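Local coordinates for hypothetical Protein CD630_05490 (Peptoclostridium difficile, PDB 6N7M) that is of unknown function but is probably made with a signal peptide and folds into a helical hairpin that pairs with a second copy of itself, at residues A[32-37]-A[83-88]. Sequence-based numbering, arbitrary orientation.
Sequences VEHYTY and GLKIMK
Around H34 and M87 the two backbones form a single beta bridge, K88 N donating almost straight to E33 O (2.9 Å, 172°) and Y35 N to I86 O (3.0 Å). Where the two segments diverge beyond the bridge, one water takes the N-H of I86 and donates to Y35 O and L84 O. H34 CG lies between the backbone N and the carbonyl carbon (chi1 59°), which brings ND1 to V32 O; that in-plane bond, 2.9 Å, holds the imidazole's rotation. K85 runs alongside, bent at chi2, and lays CD over one ring face near the rim, a CH-pi contact; CD is unusually close to H34 NE2 (3.0 Å), and the placing of the lysine chain is perhaps less certain. The bridge ties the segment leading into helix 37-51 to the one leaving helix 62-82, closing the open end of an antiparallel helical hairpin. Y35 offers a ring face to K88, whose chain, extended as far as CE, crosses at about a right angle and sets CG over the ring centre, 4.0 Å from the centroid; Y35 CD2 meets I86 CG2 at 3.9 Å. Y40 of helix 37-51 also meets this ring, while I86 packs on I79 of helix 62-82. V32 CG1 touches M87 CG (3.8 Å), and the second subunit continues this patch, its T68 lying against V32 and its M72 against selenomethionine M87.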
ATOM      1  N   VAL A  32       1.776  13.655   0.964  1.00 26.77           N
ATOM      2  CA  VAL A  32       1.900  12.174   0.828  1.00 29.85           C
ATOM      3  C   VAL A  32       0.710  11.705   0.003  1.00 32.54           C
ATOM      4  O   VAL A  32      -0.436  12.102   0.344  1.00 30.51           O
ATOM      5  CB  VAL A  32       1.943  11.456   2.188  1.00 28.78           C
ATOM      6  CG1 VAL A  32       1.948   9.941   2.016  1.00 29.01           C
ATOM      7  CG2 VAL A  32       3.116  11.906   3.040  1.00 30.03           C
ATOM      8  N   GLU A  33       0.981  10.896  -1.017  1.00 22.56           N
ATOM      9  CA  GLU A  33      -0.081  10.404  -1.907  1.00 29.85           C
ATOM     10  C   GLU A  33      -0.988   9.534  -1.051  1.00 22.73           C
ATOM     11  O   GLU A  33      -0.475   8.661  -0.408  1.00 19.74           O
ATOM     12  CB  GLU A  33       0.494   9.639  -3.103  1.00 41.92           C
ATOM     13  CG  GLU A  33      -0.544   9.323  -4.168  1.00 54.21           C
ATOM     14  CD  GLU A  33      -1.045  10.545  -4.919  1.00 60.68           C
ATOM     15  OE1 GLU A  33      -0.285  11.530  -4.981  1.00 57.97           O
ATOM     16  OE2 GLU A  33      -2.205  10.521  -5.415  1.00 78.57           O
ATOM     17  N   HIS A  34      -2.273   9.826  -1.029  1.00 20.78           N
ATOM     18  CA  HIS A  34      -3.161   9.008  -0.182  1.00 20.29           C
ATOM     19  C   HIS A  34      -4.437   8.679  -0.921  1.00 21.37           C
ATOM     20  O   HIS A  34      -4.744   9.331  -1.865  1.00 29.64           O
ATOM     21  CB  HIS A  34      -3.429   9.693   1.147  1.00 22.35           C
ATOM     22  CG  HIS A  34      -4.063  11.023   1.012  1.00 22.97           C
ATOM     23  ND1 HIS A  34      -3.358  12.147   0.695  1.00 26.30           N
ATOM     24  CD2 HIS A  34      -5.336  11.411   1.174  1.00 21.10           C
ATOM     25  CE1 HIS A  34      -4.166  13.167   0.666  1.00 23.55           C
ATOM     26  NE2 HIS A  34      -5.376  12.740   0.971  1.00 24.70           N
ATOM     27  N   TYR A  35      -5.127   7.672  -0.443  1.00 20.70           N
ATOM     28  CA  TYR A  35      -6.376   7.200  -1.071  1.00 19.13           C
ATOM     29  C   TYR A  35      -7.539   8.166  -0.874  1.00 19.03           C
ATOM     30  O   TYR A  35      -7.639   8.803   0.203  1.00 21.65           O
ATOM     31  CB  TYR A  35      -6.829   5.890  -0.432  1.00 18.72           C
ATOM     32  CG  TYR A  35      -6.080   4.668  -0.885  1.00 17.32           C
ATOM     33  CD1 TYR A  35      -6.411   4.064  -2.081  1.00 15.63           C
ATOM     34  CD2 TYR A  35      -5.084   4.100  -0.111  1.00 17.04           C
ATOM     35  CE1 TYR A  35      -5.814   2.892  -2.500  1.00 18.56           C
ATOM     36  CE2 TYR A  35      -4.447   2.945  -0.532  1.00 18.82           C
ATOM     37  CZ  TYR A  35      -4.811   2.345  -1.731  1.00 19.02           C
ATOM     38  OH  TYR A  35      -4.211   1.209  -2.168  1.00 21.64           O
ATOM     39  N   THR A  36      -8.422   8.141  -1.853  1.00 20.81           N
ATOM     40  CA  THR A  36      -9.737   8.822  -1.732  1.00 21.15           C
ATOM     41  C   THR A  36     -10.647   7.752  -1.136  1.00 19.06           C
ATOM     42  O   THR A  36     -10.266   6.575  -1.136  1.00 16.76           O
ATOM     43  CB  THR A  36     -10.314   9.330  -3.061  1.00 18.91           C
ATOM     44  OG1 THR A  36     -10.679   8.240  -3.906  1.00 21.21           O
ATOM     45  CG2 THR A  36      -9.353  10.209  -3.835  1.00 19.01           C
ATOM     46  N   TYR A  37     -11.790   8.168  -0.616  1.00 17.61           N
ATOM     47  CA  TYR A  37     -12.745   7.194  -0.063  1.00 15.20           C
ATOM     48  C   TYR A  37     -13.093   6.194  -1.170  1.00 18.25           C
ATOM     49  O   TYR A  37     -13.082   4.967  -0.930  1.00 15.20           O
ATOM     50  CB  TYR A  37     -13.965   7.944   0.466  1.00 17.78           C
ATOM     51  CG  TYR A  37     -14.980   7.023   1.077  1.00 17.55           C
ATOM     52  CD1 TYR A  37     -15.860   6.310   0.300  1.00 19.49           C
ATOM     53  CD2 TYR A  37     -14.984   6.812   2.442  1.00 18.74           C
ATOM     54  CE1 TYR A  37     -16.774   5.441   0.872  1.00 21.32           C
ATOM     55  CE2 TYR A  37     -15.882   5.935   3.033  1.00 20.45           C
ATOM     56  CZ  TYR A  37     -16.775   5.248   2.241  1.00 19.83           C
ATOM     57  OH  TYR A  37     -17.634   4.377   2.832  1.00 23.96           O
ATOM     58  N   GLY A  83     -10.954  12.296   8.029  1.00 23.12           N
ATOM     59  CA  GLY A  83      -9.955  12.761   7.041  1.00 23.24           C
ATOM     60  C   GLY A  83      -8.678  11.946   7.111  1.00 23.51           C
ATOM     61  O   GLY A  83      -7.575  12.480   6.798  1.00 25.63           O
ATOM     62  N   LEU A  84      -8.788  10.700   7.552  1.00 21.81           N
ATOM     63  CA  LEU A  84      -7.599   9.806   7.627  1.00 24.34           C
ATOM     64  C   LEU A  84      -6.909   9.719   6.256  1.00 18.18           C
ATOM     65  O   LEU A  84      -7.581   9.593   5.225  1.00 19.03           O
ATOM     66  CB  LEU A  84      -8.020   8.424   8.142  1.00 23.81           C
ATOM     67  CG  LEU A  84      -6.880   7.410   8.243  1.00 23.66           C
ATOM     68  CD1 LEU A  84      -5.869   7.823   9.301  1.00 28.26           C
ATOM     69  CD2 LEU A  84      -7.386   6.021   8.527  1.00 25.06           C
ATOM     70  N   LYS A  85      -5.597   9.935   6.251  1.00 22.28           N
ATOM     71  CA  LYS A  85      -4.746   9.867   5.049  1.00 27.57           C
ATOM     72  C   LYS A  85      -4.055   8.493   5.056  1.00 22.58           C
ATOM     73  O   LYS A  85      -3.236   8.234   5.945  1.00 23.56           O
ATOM     74  CB  LYS A  85      -3.732  11.024   5.056  1.00 37.22           C
ATOM     75  CG  LYS A  85      -4.327  12.429   5.159  1.00 40.56           C
ATOM     76  CD  LYS A  85      -5.202  12.797   3.997  1.00 56.48           C
ATOM     77  CE  LYS A  85      -5.906  14.129   4.161  1.00 61.44           C
ATOM     78  NZ  LYS A  85      -6.926  14.083   5.235  1.00 66.05           N
ATOM     79  N   ILE A  86      -4.527   7.585   4.212  1.00 24.18           N
ATOM     80  CA  ILE A  86      -3.960   6.216   4.073  1.00 20.27           C
ATOM     81  C   ILE A  86      -3.030   6.297   2.876  1.00 21.55           C
ATOM     82  O   ILE A  86      -3.526   6.543   1.770  1.00 18.23           O
ATOM     83  CB  ILE A  86      -5.064   5.163   3.880  1.00 20.49           C
ATOM     84  CG1 ILE A  86      -6.034   5.197   5.063  1.00 19.46           C
ATOM     85  CG2 ILE A  86      -4.458   3.772   3.679  1.00 18.69           C
ATOM     86  CD1 ILE A  86      -7.199   4.263   4.916  1.00 21.04           C
HETATM   87  N   MSE A  87      -1.728   6.155   3.113  1.00 25.79           N
HETATM   88  CA  MSE A  87      -0.766   6.292   2.008  1.00 20.33           C
HETATM   89  C   MSE A  87      -1.092   5.327   0.871  1.00 20.16           C
HETATM   90  O   MSE A  87      -1.342   4.139   1.132  1.00 22.73           O
HETATM   91  CB  MSE A  87       0.665   6.068   2.495  1.00 30.23           C
HETATM   92  CG  MSE A  87       1.652   6.230   1.375  1.00 27.28           C
HETATM   93 SE   MSE A  87       3.442   6.114   2.107  1.00 36.67          SE
HETATM   94  CE  MSE A  87       3.485   4.438   3.111  1.00 32.37           C
ATOM     95  N   LYS A  88      -1.082   5.857  -0.354  1.00 21.24           N
ATOM     96  CA  LYS A  88      -1.422   5.060  -1.565  1.00 23.45           C
ATOM     97  C   LYS A  88      -0.132   4.529  -2.173  1.00 26.11           C
ATOM     98  O   LYS A  88       0.881   5.223  -2.147  1.00 25.48           O
ATOM     99  CB  LYS A  88      -2.176   5.954  -2.557  1.00 22.83           C
ATOM    100  CG  LYS A  88      -2.844   5.276  -3.727  1.00 27.08           C
ATOM    101  CD  LYS A  88      -3.681   6.224  -4.552  1.00 33.42           C
ATOM    102  CE  LYS A  88      -4.457   5.529  -5.647  1.00 39.18           C
ATOM    103  NZ  LYS A  88      -3.542   4.865  -6.612  1.00 49.69           N
TER
HETATM  104  O   HOH W   1      -6.777   8.213   2.550  1.00 22.26           O